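Long-range contacts in integron cassette protein (Vibrio cholerae, PDB 3FY6), which is of unknown function but belongs to the mobile integron gene-cassette pool, a repository of novel folds with distinct interaction sites, and assembles as two subunits: residues A[10-15]-A[29-34]; A[45-50]-A[83-88]; A[61-66]-A[76-81]; A[72-77]-A[106-111]. All coordinates share one frame; numbering follows the deposited sequence.

Contact 1: A[10-15]-A[29-34]; sequences TEVNLN and VELHKD
V12 and V29 face each other as an antiparallel hydrogen-bonded pair, V12 N reaching V29 O at 2.8 Å and V29 N reaching V12 O at 2.8 Å, both bonds nearly straight. T10 and L31 form a second such pair: L31 N donates to T10 O over 2.8 Å, whereas the return bond from T10 N to L31 O is longer, 3.0 Å, and more bent, 149° at the hydrogen. The side chains of both pairs point to one face of the sheet, the tightly packed one. L14 joins it there, its CD1 lying 3.7 Å from CG2 of V29. Helices 77-89 and 95-114 cover this apolar side, F81 touching L14 and V29, W85 and W88 meeting L31, and T99 lying on V12. The two strands are the arms of a beta hairpin, the first in a five-stranded antiparallel meander of which strand 10-18 is an edge. On the opposite face the packing is loose and reaches solvent. E11 and E30, a non-hydrogen-bonded pair, both project there; with CG of E11 anti to its backbone N (chi1 -154°) and the chain extended beyond, E11 OE2 arrives 3.1 Å from E30 OE2. Two like-charged acceptors so close would probably make it harder for both to be ionised. The other oxygen of E30, OE1, is gripped on its anti side by NE2 of H32 at 2.8 Å, in the plane of the imidazole and almost straight at 172°, while the H32 ring stacks with Y35.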
loop_
_atom_site.group_PDB
_atom_site.type_symbol
_atom_site.label_atom_id
_atom_site.label_comp_id
_atom_site.label_asym_id
_atom_site.label_seq_id
_atom_site.Cartn_x
_atom_site.Cartn_y
_atom_site.Cartn_z
ATOM N N THR A 10 23.431 13.422 -2.851
ATOM C CA THR A 10 22.497 14.402 -2.307
ATOM C C THR A 10 21.516 13.807 -1.315
ATOM O O THR A 10 21.328 12.592 -1.245
ATOM C CB THR A 10 21.738 15.165 -3.410
ATOM O OG1 THR A 10 20.634 14.380 -3.873
ATOM C CG2 THR A 10 22.665 15.455 -4.568
ATOM N N GLU A 11 20.898 14.685 -0.541
ATOM C CA GLU A 11 20.044 14.266 0.553
ATOM C C GLU A 11 18.694 14.935 0.398
ATOM O O GLU A 11 18.612 16.132 0.154
ATOM C CB GLU A 11 20.679 14.663 1.881
ATOM C CG GLU A 11 20.267 13.807 3.057
ATOM C CD GLU A 11 21.189 13.994 4.254
ATOM O OE1 GLU A 11 21.237 15.117 4.797
ATOM O OE2 GLU A 11 21.863 13.018 4.650
ATOM N N VAL A 12 17.635 14.152 0.522
ATOM C CA VAL A 12 16.291 14.686 0.443
ATOM C C VAL A 12 15.593 14.440 1.783
ATOM O O VAL A 12 15.565 13.316 2.270
ATOM C CB VAL A 12 15.505 14.002 -0.696
ATOM C CG1 VAL A 12 14.144 14.646 -0.866
ATOM C CG2 VAL A 12 16.299 14.083 -2.000
ATOM N N ASN A 13 15.054 15.493 2.386
ATOM C CA ASN A 13 14.300 15.340 3.619
ATOM C C ASN A 13 12.812 15.308 3.308
ATOM O O ASN A 13 12.278 16.244 2.737
ATOM C CB ASN A 13 14.628 16.467 4.608
ATOM C CG ASN A 13 15.920 16.212 5.375
ATOM O OD1 ASN A 13 16.851 15.607 4.857
ATOM N ND2 ASN A 13 15.967 16.661 6.622
ATOM N N LEU A 14 12.149 14.220 3.680
ATOM C CA LEU A 14 10.733 14.051 3.372
ATOM C C LEU A 14 9.896 14.098 4.652
ATOM O O LEU A 14 10.323 13.619 5.692
ATOM C CB LEU A 14 10.514 12.724 2.637
ATOM C CG LEU A 14 11.215 12.590 1.280
ATOM C CD1 LEU A 14 11.016 11.191 0.707
ATOM C CD2 LEU A 14 10.691 13.646 0.310
ATOM N N ASN A 15 8.700 14.671 4.572
ATOM C CA ASN A 15 7.887 14.867 5.765
ATOM C C ASN A 15 6.648 13.976 5.750
ATOM O O ASN A 15 5.696 14.227 5.006
ATOM C CB ASN A 15 7.496 16.338 5.895
ATOM C CG ASN A 15 8.689 17.274 5.713
ATOM O OD1 ASN A 15 8.684 18.141 4.844
ATOM N ND2 ASN A 15 9.720 17.079 6.519
ATOM N N VAL A 29 16.374 10.734 2.948
ATOM C CA VAL A 29 16.825 9.923 1.831
ATOM C C VAL A 29 18.212 10.366 1.385
ATOM O O VAL A 29 18.400 11.504 0.964
ATOM C CB VAL A 29 15.872 10.049 0.636
ATOM C CG1 VAL A 29 16.284 9.076 -0.465
ATOM C CG2 VAL A 29 14.435 9.779 1.071
ATOM N N GLU A 30 19.187 9.471 1.485
ATOM C CA GLU A 30 20.528 9.766 1.000
ATOM C C GLU A 30 20.757 9.074 -0.336
ATOM O O GLU A 30 20.738 7.845 -0.414
ATOM C CB GLU A 30 21.586 9.300 2.001
ATOM C CG GLU A 30 21.977 10.318 3.044
ATOM C CD GLU A 30 23.344 10.026 3.646
ATOM O OE1 GLU A 30 24.138 9.301 3.002
ATOM O OE2 GLU A 30 23.629 10.526 4.758
ATOM N N LEU A 31 20.976 9.862 -1.383
ATOM C CA LEU A 31 21.227 9.314 -2.712
ATOM C C LEU A 31 22.712 9.354 -3.019
ATOM O O LEU A 31 23.328 10.409 -2.964
ATOM C CB LEU A 31 20.478 10.118 -3.776
ATOM C CG LEU A 31 18.984 10.296 -3.536
ATOM C CD1 LEU A 31 18.377 11.185 -4.598
ATOM C CD2 LEU A 31 18.317 8.942 -3.527
ATOM N N HIS A 32 23.278 8.198 -3.340
ATOM C CA HIS A 32 24.650 8.103 -3.805
ATOM C C HIS A 32 24.616 7.339 -5.114
ATOM O O HIS A 32 23.612 6.707 -5.448
ATOM C CB HIS A 32 25.523 7.325 -2.813
ATOM C CG HIS A 32 25.629 7.959 -1.463
ATOM N ND1 HIS A 32 26.718 8.715 -1.081
ATOM C CD2 HIS A 32 24.790 7.942 -0.401
ATOM C CE1 HIS A 32 26.544 9.137 0.158
ATOM N NE2 HIS A 32 25.382 8.684 0.594
ATOM N N LYS A 33 25.719 7.388 -5.846
ATOM C CA LYS A 33 25.838 6.676 -7.108
ATOM C C LYS A 33 25.638 5.166 -6.929
ATOM O O LYS A 33 24.924 4.535 -7.701
ATOM C CB LYS A 33 27.199 6.978 -7.744
ATOM C CG LYS A 33 27.707 5.936 -8.733
ATOM C CD LYS A 33 26.998 6.016 -10.076
ATOM C CE LYS A 33 27.953 5.650 -11.210
ATOM N NZ LYS A 33 28.860 4.524 -10.834
ATOM N N ASP A 34 26.245 4.605 -5.888
ATOM C CA ASP A 34 26.261 3.163 -5.689
ATOM C C ASP A 34 25.140 2.617 -4.808
ATOM O O ASP A 34 24.893 1.424 -4.805
ATOM C CB ASP A 34 27.608 2.732 -5.108
ATOM C CG ASP A 34 28.757 2.978 -6.062
ATOM O OD1 ASP A 34 28.521 2.940 -7.292
ATOM O OD2 ASP A 34 29.890 3.207 -5.579
#

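Contact 2: A[45-50]-A[83-88]; sequences IKATYS and HAWLEW
The indole of W85 carries its own helix neighbour L86 over one face, CD2 of L86 lying 3.7 Å above the ring plane near the rim, and turns an edge to strand 43-50. At that edge the outer carbon CH2 of W85 meets the strand backbone, 3.6 Å from Y49 N, and the Y49 side chain, 3.7 Å from its CB. The methyl CB of A47 comes near the same end of the indole, 4.2 Å from CZ3 of W85. The phenol ring of Y49 is itself met at an edge: CD2 of L86 sits in its plane, 3.9 Å from CD1 of Y49. Thus one methyl group of L86 bridges an aromatic face and an aromatic edge, in a contact made by van der Waals packing alone. CG of W85 stands anti to the backbone N (chi1 164°), sending the six-membered ring across to the strand; NE1, on the five-membered ring, donates to H32 O. Y49 N, which borders the indole edge, is hydrogen-bonded to D34 O, in the turn before strand 35-40, and the Y49 ring makes a cation-pi contact with R89. Beyond the helix, H83 stacks on Y125 of the second subunit. The helix segment runs over the strand segment at 41°, their axes 11.1 Å apart. Strand 43-50 lies between strands 35-40 and 53-57, which add M36 and P55 around the indole.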
loop_
_atom_site.group_PDB
_atom_site.type_symbol
_atom_site.label_atom_id
_atom_site.label_comp_id
_atom_site.label_asym_id
_atom_site.label_seq_id
_atom_site.Cartn_x
_atom_site.Cartn_y
_atom_site.Cartn_z
ATOM N N ILE A 45 17.378 1.817 6.270
ATOM C CA ILE A 45 17.359 0.747 5.282
ATOM C C ILE A 45 18.162 1.181 4.060
ATOM O O ILE A 45 18.377 2.380 3.839
ATOM C CB ILE A 45 15.932 0.352 4.877
ATOM C CG1 ILE A 45 15.230 1.511 4.168
ATOM C CG2 ILE A 45 15.146 -0.104 6.106
ATOM C CD1 ILE A 45 13.804 1.213 3.778
ATOM N N LYS A 46 18.620 0.208 3.281
ATOM C CA LYS A 46 19.562 0.490 2.212
ATOM C C LYS A 46 19.278 -0.301 0.952
ATOM O O LYS A 46 18.992 -1.500 1.018
ATOM C CB LYS A 46 20.989 0.187 2.683
ATOM C CG LYS A 46 22.041 0.398 1.607
ATOM C CD LYS A 46 23.437 0.440 2.191
ATOM C CE LYS A 46 24.474 0.491 1.090
ATOM N NZ LYS A 46 25.852 0.681 1.626
ATOM N N ALA A 47 19.371 0.375 -0.191
ATOM C CA ALA A 47 19.329 -0.284 -1.496
ATOM C C ALA A 47 20.682 -0.107 -2.177
ATOM O O ALA A 47 21.177 1.011 -2.303
ATOM C CB ALA A 47 18.222 0.312 -2.369
ATOM N N THR A 48 21.280 -1.208 -2.618
ATOM C CA THR A 48 22.588 -1.147 -3.256
ATOM C C THR A 48 22.482 -1.415 -4.754
ATOM O O THR A 48 21.848 -2.380 -5.177
ATOM C CB THR A 48 23.573 -2.152 -2.625
ATOM O OG1 THR A 48 22.977 -3.451 -2.603
ATOM C CG2 THR A 48 23.892 -1.753 -1.206
ATOM N N TYR A 49 23.101 -0.553 -5.552
ATOM C CA TYR A 49 23.088 -0.719 -6.998
ATOM C C TYR A 49 23.986 -1.871 -7.429
ATOM O O TYR A 49 25.081 -2.041 -6.896
ATOM C CB TYR A 49 23.554 0.564 -7.680
ATOM C CG TYR A 49 23.527 0.479 -9.187
ATOM C CD1 TYR A 49 22.372 0.787 -9.895
ATOM C CD2 TYR A 49 24.650 0.083 -9.901
ATOM C CE1 TYR A 49 22.337 0.708 -11.272
ATOM C CE2 TYR A 49 24.625 -0.002 -11.278
ATOM C CZ TYR A 49 23.464 0.313 -11.959
ATOM O OH TYR A 49 23.433 0.233 -13.332
ATOM N N SER A 50 23.521 -2.662 -8.390
ATOM C CA SER A 50 24.360 -3.692 -9.001
ATOM C C SER A 50 24.284 -3.595 -10.523
ATOM O O SER A 50 23.217 -3.357 -11.089
ATOM C CB SER A 50 23.973 -5.094 -8.517
ATOM O OG SER A 50 22.663 -5.446 -8.925
ATOM N N HIS A 83 12.892 4.106 -8.255
ATOM C CA HIS A 83 12.845 4.661 -9.598
ATOM C C HIS A 83 13.473 6.044 -9.626
ATOM O O HIS A 83 14.323 6.319 -10.457
ATOM C CB HIS A 83 11.415 4.718 -10.138
ATOM C CG HIS A 83 11.314 5.320 -11.510
ATOM N ND1 HIS A 83 11.950 4.786 -12.605
ATOM C CD2 HIS A 83 10.655 6.419 -11.955
ATOM C CE1 HIS A 83 11.681 5.520 -13.674
ATOM N NE2 HIS A 83 10.898 6.518 -13.306
ATOM N N ALA A 84 13.050 6.913 -8.718
ATOM C CA ALA A 84 13.609 8.253 -8.667
ATOM C C ALA A 84 15.131 8.200 -8.521
ATOM O O ALA A 84 15.864 8.952 -9.181
ATOM C CB ALA A 84 12.986 9.043 -7.533
ATOM N N TRP A 85 15.599 7.295 -7.667
ATOM C CA TRP A 85 17.027 7.157 -7.413
ATOM C C TRP A 85 17.761 6.716 -8.673
ATOM O O TRP A 85 18.775 7.314 -9.045
ATOM C CB TRP A 85 17.289 6.193 -6.253
ATOM C CG TRP A 85 18.704 5.701 -6.172
ATOM C CD1 TRP A 85 19.836 6.461 -6.099
ATOM C CD2 TRP A 85 19.134 4.337 -6.140
ATOM N NE1 TRP A 85 20.947 5.654 -6.028
ATOM C CE2 TRP A 85 20.542 4.345 -6.059
ATOM C CE3 TRP A 85 18.465 3.108 -6.171
ATOM C CZ2 TRP A 85 21.295 3.174 -6.005
ATOM C CZ3 TRP A 85 19.210 1.947 -6.114
ATOM C CH2 TRP A 85 20.612 1.986 -6.042
ATOM N N LEU A 86 17.244 5.682 -9.335
ATOM C CA LEU A 86 17.891 5.162 -10.535
ATOM C C LEU A 86 17.925 6.217 -11.642
ATOM O O LEU A 86 18.916 6.345 -12.356
ATOM C CB LEU A 86 17.211 3.885 -11.023
ATOM C CG LEU A 86 17.358 2.677 -10.092
ATOM C CD1 LEU A 86 16.683 1.467 -10.691
ATOM C CD2 LEU A 86 18.825 2.385 -9.823
ATOM N N GLU A 87 16.849 6.980 -11.777
ATOM C CA GLU A 87 16.833 8.043 -12.776
ATOM C C GLU A 87 17.820 9.168 -12.435
ATOM O O GLU A 87 18.514 9.680 -13.306
ATOM C CB GLU A 87 15.418 8.571 -12.954
ATOM C CG GLU A 87 14.506 7.550 -13.613
ATOM C CD GLU A 87 14.986 7.173 -15.010
ATOM O OE1 GLU A 87 15.244 8.088 -15.821
ATOM O OE2 GLU A 87 15.112 5.964 -15.295
ATOM N N TRP A 88 17.902 9.522 -11.160
ATOM C CA TRP A 88 18.838 10.543 -10.704
ATOM C C TRP A 88 20.263 10.057 -10.900
ATOM O O TRP A 88 21.160 10.821 -11.260
ATOM C CB TRP A 88 18.600 10.842 -9.223
ATOM C CG TRP A 88 19.684 11.637 -8.569
ATOM C CD1 TRP A 88 19.766 12.999 -8.488
ATOM C CD2 TRP A 88 20.830 11.124 -7.875
ATOM N NE1 TRP A 88 20.899 13.365 -7.795
ATOM C CE2 TRP A 88 21.569 12.235 -7.407
ATOM C CE3 TRP A 88 21.305 9.835 -7.604
ATOM C CZ2 TRP A 88 22.756 12.095 -6.688
ATOM C CZ3 TRP A 88 22.481 9.696 -6.884
ATOM C CH2 TRP A 88 23.194 10.818 -6.434
#

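Contact 3: A[61-66]-A[76-81]; sequences TLQDIM and ITQNLF
L62 points one methyl group straight at the F81 ring: CD2 of L62 stands 3.8 Å from the ring centroid and only 13° off its normal, a CH-pi contact over the middle of the face. The two side chains run at about a right angle. CG of L62 is anti to its backbone N (chi1 -172°), which carries the branch across to helix 77-89, and the same CD2 also meets CG2 of T77 at 3.7 Å. Beside this apolar crossing lies a polar one. Q63 bends at chi2 (78°), bringing its amide back toward the start of helix 77-89, where NE2 of Q63 is 3.7 Å from CB of T77. Q78 extends in the other direction, its straight chain reaching the first turn of helix 62-67 beside T61 and the backbone of L62. The chains of Q63 and Q78 cross almost perpendicularly, their amide planes inclined to each other. T61 holds that helix start in a capping box: D64 N donates to T61 OG1 at 3.1 Å, and T61 N to D64 OD2 at 3.2 Å, with T61 N coming from above the carboxylate plane of D64. The short helix is therefore fixed at its N terminus just where Q78 packs. Farther out, N79 OD1 is hydrogen-bonded to Y125 OH of the second subunit. In the buried heart of the chain, L62 rests on I45 of strand 43-50 and F81 on V29 of strand 23-31, while V105 of helix 95-114 touches T77 and F81.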
loop_
_atom_site.group_PDB
_atom_site.type_symbol
_atom_site.label_atom_id
_atom_site.label_comp_id
_atom_site.label_asym_id
_atom_site.label_seq_id
_atom_site.Cartn_x
_atom_site.Cartn_y
_atom_site.Cartn_z
ATOM N N THR A 61 11.321 -3.485 4.752
ATOM C CA THR A 61 10.923 -2.572 3.682
ATOM C C THR A 61 10.582 -1.183 4.214
ATOM O O THR A 61 10.394 -0.991 5.418
ATOM C CB THR A 61 9.693 -3.098 2.913
ATOM O OG1 THR A 61 8.569 -3.147 3.798
ATOM C CG2 THR A 61 9.956 -4.489 2.333
ATOM N N LEU A 62 10.492 -0.223 3.300
ATOM C CA LEU A 62 10.033 1.119 3.623
ATOM C C LEU A 62 8.665 1.052 4.276
ATOM O O LEU A 62 8.364 1.779 5.220
ATOM C CB LEU A 62 9.934 1.940 2.338
ATOM C CG LEU A 62 9.660 3.421 2.544
ATOM C CD1 LEU A 62 10.783 4.021 3.367
ATOM C CD2 LEU A 62 9.538 4.120 1.209
ATOM N N GLN A 63 7.831 0.160 3.759
ATOM C CA GLN A 63 6.500 -0.037 4.292
ATOM C C GLN A 63 6.569 -0.471 5.761
ATOM O O GLN A 63 5.827 0.042 6.602
ATOM C CB GLN A 63 5.744 -1.059 3.429
ATOM C CG GLN A 63 5.438 -0.561 1.999
ATOM C CD GLN A 63 6.636 -0.628 1.028
ATOM O OE1 GLN A 63 7.493 -1.513 1.125
ATOM N NE2 GLN A 63 6.674 0.302 0.070
ATOM N N ASP A 64 7.470 -1.402 6.068
ATOM C CA ASP A 64 7.650 -1.878 7.439
ATOM C C ASP A 64 7.972 -0.744 8.408
ATOM O O ASP A 64 7.356 -0.636 9.466
ATOM C CB ASP A 64 8.763 -2.932 7.514
ATOM C CG ASP A 64 8.365 -4.258 6.882
ATOM O OD1 ASP A 64 7.150 -4.504 6.708
ATOM O OD2 ASP A 64 9.272 -5.058 6.560
ATOM N N ILE A 65 8.944 0.096 8.063
ATOM C CA ILE A 65 9.342 1.161 8.990
ATOM C C ILE A 65 8.245 2.213 9.128
ATOM O O ILE A 65 8.020 2.744 10.212
ATOM C CB ILE A 65 10.736 1.790 8.665
ATOM C CG1 ILE A 65 10.716 2.585 7.367
ATOM C CG2 ILE A 65 11.812 0.705 8.591
ATOM C CD1 ILE A 65 12.114 2.986 6.884
HETATM N N MSE A 66 7.542 2.490 8.036
HETATM C CA MSE A 66 6.394 3.383 8.104
HETATM C C MSE A 66 5.228 2.808 8.930
HETATM O O MSE A 66 4.502 3.565 9.586
HETATM C CB MSE A 66 5.935 3.779 6.702
HETATM C CG MSE A 66 6.942 4.656 5.967
HETATM SE SE MSE A 66 6.134 5.394 4.357
HETATM C CE MSE A 66 7.644 6.435 3.667
ATOM N N ILE A 76 3.620 -0.115 -3.556
ATOM C CA ILE A 76 4.586 0.285 -4.581
ATOM C C ILE A 76 5.506 1.454 -4.173
ATOM O O ILE A 76 6.410 1.829 -4.921
ATOM C CB ILE A 76 3.860 0.691 -5.868
ATOM C CG1 ILE A 76 4.826 0.659 -7.059
ATOM C CG2 ILE A 76 3.196 2.069 -5.691
ATOM C CD1 ILE A 76 4.159 0.978 -8.399
ATOM N N THR A 77 5.277 2.026 -2.999
ATOM C CA THR A 77 6.040 3.201 -2.559
ATOM C C THR A 77 7.569 3.019 -2.639
ATOM O O THR A 77 8.283 3.889 -3.123
ATOM C CB THR A 77 5.628 3.621 -1.131
ATOM O OG1 THR A 77 4.221 3.900 -1.117
ATOM C CG2 THR A 77 6.396 4.874 -0.687
ATOM N N GLN A 78 8.069 1.889 -2.162
ATOM C CA GLN A 78 9.499 1.658 -2.127
ATOM C C GLN A 78 10.053 1.631 -3.541
ATOM O O GLN A 78 11.137 2.145 -3.809
ATOM C CB GLN A 78 9.802 0.338 -1.430
ATOM C CG GLN A 78 11.262 -0.048 -1.433
ATOM C CD GLN A 78 11.545 -1.160 -0.439
ATOM O OE1 GLN A 78 11.847 -2.292 -0.817
ATOM N NE2 GLN A 78 11.417 -0.848 0.837
ATOM N N ASN A 79 9.283 1.029 -4.438
ATOM C CA ASN A 79 9.650 0.910 -5.832
ATOM C C ASN A 79 9.722 2.301 -6.473
ATOM O O ASN A 79 10.616 2.576 -7.275
ATOM C CB ASN A 79 8.647 0.002 -6.564
ATOM C CG ASN A 79 8.944 -0.117 -8.045
ATOM O OD1 ASN A 79 8.378 0.606 -8.858
ATOM N ND2 ASN A 79 9.852 -1.018 -8.402
ATOM N N LEU A 80 8.805 3.184 -6.097
ATOM C CA LEU A 80 8.883 4.584 -6.549
ATOM C C LEU A 80 10.182 5.252 -6.102
ATOM O O LEU A 80 10.842 5.921 -6.895
ATOM C CB LEU A 80 7.699 5.405 -6.049
ATOM C CG LEU A 80 6.301 4.963 -6.481
ATOM C CD1 LEU A 80 5.330 6.114 -6.288
ATOM C CD2 LEU A 80 6.289 4.479 -7.925
ATOM N N PHE A 81 10.558 5.081 -4.834
ATOM C CA PHE A 81 11.834 5.637 -4.379
ATOM C C PHE A 81 12.969 5.101 -5.240
ATOM O O PHE A 81 13.861 5.846 -5.647
ATOM C CB PHE A 81 12.111 5.287 -2.921
ATOM C CG PHE A 81 11.389 6.159 -1.930
ATOM C CD1 PHE A 81 10.008 6.288 -1.963
ATOM C CD2 PHE A 81 12.093 6.813 -0.934
ATOM C CE1 PHE A 81 9.343 7.073 -1.023
ATOM C CE2 PHE A 81 11.441 7.598 0.005
ATOM C CZ PHE A 81 10.063 7.729 -0.041
#

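Contact 4: A[72-77]-A[106-111]; sequences YPPEIT and AQWVNK
P74 stands on edge over the indole of W108, its CG, with CB beside it, pointing at one face; CG lies 3.5 Å from the centroid of the six-membered ring and 16° off the normal, a CH-pi contact. I76 comes in at the edge, CG2 sitting 3.9 Å from CH2 of W108 in the ring plane. Next to the indole, one branch of V109 serves two partners: its CG2 is 4.1 Å from CB of P73 and 4.2 Å from CG2 of T77. The loop is held in shape by the type I turn from P74 to T77. Carbonyl O of P74 accepts twice from T77, from N at 3.1 Å and from OG1 at 2.7 Å, both donors arriving from the same face of its plane. That double grip ties the proline to the first turn of helix 77-89. On the other partner, NE1 of W108 is hydrogen-bonded to V112 O of the second subunit, so the indole also belongs to the dimer interface. The loop links helices 62-67 and 77-89 and lies on the flank of helix 95-114, with M66 packed on P73 and I16 of strand 10-18 on V109.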
loop_
_atom_site.group_PDB
_atom_site.type_symbol
_atom_site.label_atom_id
_atom_site.label_comp_id
_atom_site.label_asym_id
_atom_site.label_seq_id
_atom_site.Cartn_x
_atom_site.Cartn_y
_atom_site.Cartn_z
ATOM N N TYR A 72 0.411 3.540 6.599
ATOM C CA TYR A 72 0.175 2.404 5.707
ATOM C C TYR A 72 0.198 2.887 4.268
ATOM O O TYR A 72 -0.839 3.213 3.696
ATOM C CB TYR A 72 -1.164 1.732 6.070
ATOM C CG TYR A 72 -1.186 1.401 7.541
ATOM C CD1 TYR A 72 -0.636 0.213 8.007
ATOM C CD2 TYR A 72 -1.660 2.317 8.475
ATOM C CE1 TYR A 72 -0.604 -0.077 9.361
ATOM C CE2 TYR A 72 -1.635 2.037 9.830
ATOM C CZ TYR A 72 -1.109 0.837 10.267
ATOM O OH TYR A 72 -1.076 0.549 11.614
ATOM N N PRO A 73 1.402 2.943 3.682
ATOM C CA PRO A 73 1.632 3.517 2.359
ATOM C C PRO A 73 1.279 2.495 1.297
ATOM O O PRO A 73 1.264 1.304 1.589
ATOM C CB PRO A 73 3.151 3.743 2.333
ATOM C CG PRO A 73 3.711 2.936 3.495
ATOM C CD PRO A 73 2.584 2.220 4.171
ATOM N N PRO A 74 0.998 2.947 0.074
ATOM C CA PRO A 74 0.780 1.973 -1.000
ATOM C C PRO A 74 2.000 1.054 -1.100
ATOM O O PRO A 74 3.123 1.479 -0.818
ATOM C CB PRO A 74 0.658 2.851 -2.240
ATOM C CG PRO A 74 0.194 4.196 -1.702
ATOM C CD PRO A 74 0.877 4.341 -0.390
ATOM N N GLU A 75 1.787 -0.202 -1.470
ATOM C CA GLU A 75 2.873 -1.178 -1.480
ATOM C C GLU A 75 3.981 -0.819 -2.487
ATOM O O GLU A 75 5.141 -1.164 -2.286
ATOM C CB GLU A 75 2.320 -2.587 -1.744
ATOM C CG GLU A 75 3.307 -3.557 -2.401
ATOM C CD GLU A 75 4.416 -4.017 -1.461
ATOM O OE1 GLU A 75 4.159 -4.120 -0.241
ATOM O OE2 GLU A 75 5.540 -4.284 -1.946
ATOM N N ILE A 76 3.620 -0.115 -3.556
ATOM C CA ILE A 76 4.586 0.285 -4.581
ATOM C C ILE A 76 5.506 1.454 -4.173
ATOM O O ILE A 76 6.410 1.829 -4.921
ATOM C CB ILE A 76 3.860 0.691 -5.868
ATOM C CG1 ILE A 76 4.826 0.659 -7.059
ATOM C CG2 ILE A 76 3.196 2.069 -5.691
ATOM C CD1 ILE A 76 4.159 0.978 -8.399
ATOM N N THR A 77 5.277 2.026 -2.999
ATOM C CA THR A 77 6.040 3.201 -2.559
ATOM C C THR A 77 7.569 3.019 -2.639
ATOM O O THR A 77 8.283 3.889 -3.123
ATOM C CB THR A 77 5.628 3.621 -1.131
ATOM O OG1 THR A 77 4.221 3.900 -1.117
ATOM C CG2 THR A 77 6.396 4.874 -0.687
ATOM N N ALA A 106 5.929 11.518 -1.051
ATOM C CA ALA A 106 5.594 11.761 0.350
ATOM C C ALA A 106 4.199 12.352 0.449
ATOM O O ALA A 106 3.410 11.961 1.309
ATOM C CB ALA A 106 6.624 12.695 1.015
ATOM N N GLN A 107 3.899 13.291 -0.445
ATOM C CA GLN A 107 2.593 13.931 -0.483
ATOM C C GLN A 107 1.479 12.906 -0.698
ATOM O O GLN A 107 0.407 12.988 -0.079
ATOM C CB GLN A 107 2.570 14.989 -1.588
ATOM C CG GLN A 107 1.238 15.686 -1.804
ATOM C CD GLN A 107 1.279 16.618 -3.001
ATOM O OE1 GLN A 107 2.324 17.185 -3.318
ATOM N NE2 GLN A 107 0.147 16.769 -3.679
ATOM N N TRP A 108 1.733 11.944 -1.582
ATOM C CA TRP A 108 0.788 10.863 -1.836
ATOM C C TRP A 108 0.560 10.032 -0.565
ATOM O O TRP A 108 -0.576 9.758 -0.170
ATOM C CB TRP A 108 1.324 9.957 -2.945
ATOM C CG TRP A 108 0.369 8.873 -3.379
ATOM C CD1 TRP A 108 -0.993 8.934 -3.392
ATOM C CD2 TRP A 108 0.717 7.595 -3.928
ATOM N NE1 TRP A 108 -1.518 7.766 -3.902
ATOM C CE2 TRP A 108 -0.488 6.925 -4.232
ATOM C CE3 TRP A 108 1.928 6.946 -4.175
ATOM C CZ2 TRP A 108 -0.513 5.644 -4.763
ATOM C CZ3 TRP A 108 1.902 5.669 -4.712
ATOM C CH2 TRP A 108 0.693 5.038 -5.009
ATOM N N VAL A 109 1.649 9.618 0.064
ATOM C CA VAL A 109 1.549 8.877 1.309
ATOM C C VAL A 109 0.709 9.666 2.318
ATOM O O VAL A 109 -0.164 9.098 2.975
ATOM C CB VAL A 109 2.933 8.541 1.880
ATOM C CG1 VAL A 109 2.813 7.940 3.283
ATOM C CG2 VAL A 109 3.668 7.579 0.943
ATOM N N ASN A 110 0.947 10.971 2.432
ATOM C CA ASN A 110 0.172 11.759 3.385
ATOM C C ASN A 110 -1.323 11.753 3.044
ATOM O O ASN A 110 -2.169 11.664 3.926
ATOM C CB ASN A 110 0.732 13.188 3.540
ATOM C CG ASN A 110 2.113 13.210 4.200
ATOM O OD1 ASN A 110 2.944 14.082 3.914
ATOM N ND2 ASN A 110 2.379 12.222 5.057
ATOM N N LYS A 111 -1.653 11.809 1.760
ATOM C CA LYS A 111 -3.057 11.765 1.358
ATOM C C LYS A 111 -3.713 10.419 1.710
ATOM O O LYS A 111 -4.876 10.365 2.098
ATOM C CB LYS A 111 -3.203 12.053 -0.139
ATOM C CG LYS A 111 -3.023 13.526 -0.501
ATOM C CD LYS A 111 -3.187 13.720 -2.004
ATOM C CE LYS A 111 -2.655 15.068 -2.484
ATOM N NZ LYS A 111 -2.629 15.136 -3.980
#

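How the contacts relate
From the N terminus, contact 1 comes first and is complete before the others begin: it closes the hairpin of strands 10-18 and 23-31. Contact 2 opens on strand 43-50 and closes on helix 77-89, a long loop that contains the whole of contact 3, where the start of helix 77-89 comes back against helix 62-67. Contact 4 starts within that loop and ends beyond it on helix 95-114, so it crosses contact 2; it shares I76 and T77 with contact 3. Contact 1 joins two strands, contact 2 the sheet to helix 77-89, and contacts 3 and 4 connect the helices and their linking loop; contacts 2, 3 and 4 also touch the second subunit.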